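Local coordinates for DNA alpha-glucosyltransferase (Enterobacteria phage T4, PDB 1XV5), which is a phage glycosyltransferase of the GT-B fold, with uridine-5'-diphosphate bound in the model, at residues A[108-113]-A[132-137]. Sequence-based numbering, arbitrary orientation.
Sequences IRVVVY and VRRADV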
# COMPACT_ATOMS: atom_id res chain seq x y z
N ILE A 108 -26.50 0.65 11.10
CA ILE A 108 -25.43 0.44 10.14
C ILE A 108 -24.16 -0.04 10.83
O ILE A 108 -23.75 0.52 11.85
CB ILE A 108 -25.14 1.74 9.35
CG1 ILE A 108 -26.30 2.04 8.40
CG2 ILE A 108 -23.83 1.60 8.58
CD1 ILE A 108 -26.18 3.35 7.64
N ARG A 109 -23.55 -1.09 10.28
CA ARG A 109 -22.32 -1.62 10.87
C ARG A 109 -21.14 -0.85 10.32
O ARG A 109 -20.81 -0.94 9.14
CB ARG A 109 -22.18 -3.11 10.55
CG ARG A 109 -20.96 -3.76 11.19
CD ARG A 109 -21.06 -5.28 11.22
NE ARG A 109 -22.18 -5.73 12.03
CZ ARG A 109 -22.42 -7.00 12.34
NH1 ARG A 109 -21.62 -7.96 11.89
NH2 ARG A 109 -23.47 -7.32 13.08
N VAL A 110 -20.49 -0.08 11.19
CA VAL A 110 -19.35 0.72 10.79
C VAL A 110 -18.03 -0.03 10.97
O VAL A 110 -17.70 -0.46 12.07
CB VAL A 110 -19.29 2.04 11.59
CG1 VAL A 110 -18.04 2.82 11.23
CG2 VAL A 110 -20.54 2.86 11.31
N VAL A 111 -17.30 -0.17 9.87
CA VAL A 111 -16.03 -0.87 9.89
C VAL A 111 -14.90 0.14 9.68
O VAL A 111 -14.91 0.89 8.71
CB VAL A 111 -15.97 -1.93 8.78
CG1 VAL A 111 -14.65 -2.69 8.86
CG2 VAL A 111 -17.15 -2.88 8.92
N VAL A 112 -13.94 0.15 10.59
CA VAL A 112 -12.83 1.08 10.47
C VAL A 112 -11.51 0.36 10.25
O VAL A 112 -11.12 -0.51 11.03
CB VAL A 112 -12.70 1.96 11.71
CG1 VAL A 112 -11.50 2.88 11.57
CG2 VAL A 112 -13.97 2.78 11.90
N TYR A 113 -10.83 0.72 9.17
CA TYR A 113 -9.53 0.14 8.84
C TYR A 113 -8.45 1.19 9.06
O TYR A 113 -8.54 2.30 8.53
CB TYR A 113 -9.48 -0.27 7.36
CG TYR A 113 -10.13 -1.59 7.00
CD1 TYR A 113 -9.39 -2.77 6.96
CD2 TYR A 113 -11.48 -1.64 6.64
CE1 TYR A 113 -9.97 -3.98 6.56
CE2 TYR A 113 -12.07 -2.84 6.23
CZ TYR A 113 -11.31 -4.00 6.19
OH TYR A 113 -11.88 -5.17 5.76
N VAL A 132 -13.12 5.67 15.76
CA VAL A 132 -12.87 4.41 16.44
C VAL A 132 -13.99 4.07 17.43
O VAL A 132 -14.39 2.91 17.55
CB VAL A 132 -11.52 4.45 17.20
CG1 VAL A 132 -11.37 3.21 18.08
CG2 VAL A 132 -10.37 4.53 16.20
N ARG A 133 -14.50 5.08 18.13
CA ARG A 133 -15.55 4.85 19.11
C ARG A 133 -16.89 4.44 18.49
O ARG A 133 -17.69 3.76 19.13
CB ARG A 133 -15.74 6.10 19.97
CG ARG A 133 -14.53 6.42 20.84
CD ARG A 133 -14.73 7.67 21.68
NE ARG A 133 -13.55 7.97 22.50
CZ ARG A 133 -13.15 7.23 23.53
NH1 ARG A 133 -13.84 6.16 23.90
NH2 ARG A 133 -12.06 7.58 24.21
N ARG A 134 -17.12 4.84 17.24
CA ARG A 134 -18.36 4.49 16.56
C ARG A 134 -18.24 3.13 15.87
O ARG A 134 -19.23 2.44 15.65
CB ARG A 134 -18.71 5.55 15.51
CG ARG A 134 -19.90 5.18 14.62
CD ARG A 134 -21.18 5.02 15.42
NE ARG A 134 -22.31 4.60 14.61
CZ ARG A 134 -22.51 3.36 14.16
NH1 ARG A 134 -23.58 3.08 13.42
NH2 ARG A 134 -21.65 2.40 14.46
N ALA A 135 -17.01 2.75 15.55
CA ALA A 135 -16.75 1.50 14.86
C ALA A 135 -17.27 0.25 15.57
O ALA A 135 -17.15 0.12 16.79
CB ALA A 135 -15.25 1.35 14.61
N ASP A 136 -17.84 -0.66 14.79
CA ASP A 136 -18.34 -1.92 15.30
C ASP A 136 -17.27 -2.97 15.05
O ASP A 136 -17.24 -4.02 15.68
CB ASP A 136 -19.63 -2.32 14.59
CG ASP A 136 -20.77 -1.35 14.86
OD1 ASP A 136 -21.14 -0.59 13.94
OD2 ASP A 136 -21.28 -1.35 16.00
N VAL A 137 -16.37 -2.65 14.11
CA VAL A 137 -15.27 -3.54 13.75
C VAL A 137 -14.06 -2.66 13.43
O VAL A 137 -14.17 -1.70 12.67
CB VAL A 137 -15.61 -4.37 12.49
CG1 VAL A 137 -14.46 -5.33 12.18
CG2 VAL A 137 -16.91 -5.15 12.70
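Asp136 and Val110 are joined by a reciprocal pair of hydrogen bonds: Val110 N donates to Asp136 OD1 over 2.9 Å, and Asp136 N donates to Val110 O at 2.7 Å. The carboxylate oxygen receives Val110 N on its anti lone pair, much as a carbonyl of a paired strand would. A chi1 of -65° sets CG of Asp136 beside its own backbone N, which lets one residue address both the amide and the carbonyl of Val110. That carbonyl oxygen is gripped twice, since Val137 N also reaches it in a longer, more bent bond of 3.3 Å. Two residues along the strand from Val110, Val112 N donates to Val137 O at 2.8 Å in a nearly straight bond (175°), and Val111 and Val137, bridged in parallel, send their side chains to the same face of the sheet.

Arg134 fixes the aspartate in turn. Its NH2 forms a salt bridge with Asp136 OD1 (3.1 Å), approaching from above the carboxylate plane, while NH1 donates to Ile108 O at 3.0 Å, close to the guanidinium plane. The bend at chi2 (63°) brings the group back along the strand, where CG2 of Val110 sits over one face, nearer its margin than its middle. Salt bridge and hydrogen bond together should restrain rotation of the guanidinium. Further along the strand, past Val110, CB of Ala135 meets Val112 CG2 at 3.3 Å, tighter than usual van der Waals contact.

Further out, Arg109 turns away to bond the carbonyls of Ile399 and Lys401 near the C-terminus, and strand 78-83 pairs along the other edge of 109-114. A short turn through Ala135 and Asp136 leads from helix 128-134 into strand 137-140, parallel to 109-114, in the beta-alpha-beta crossover characteristic of the Rossmann-like domains of GT-B glycosyltransferases.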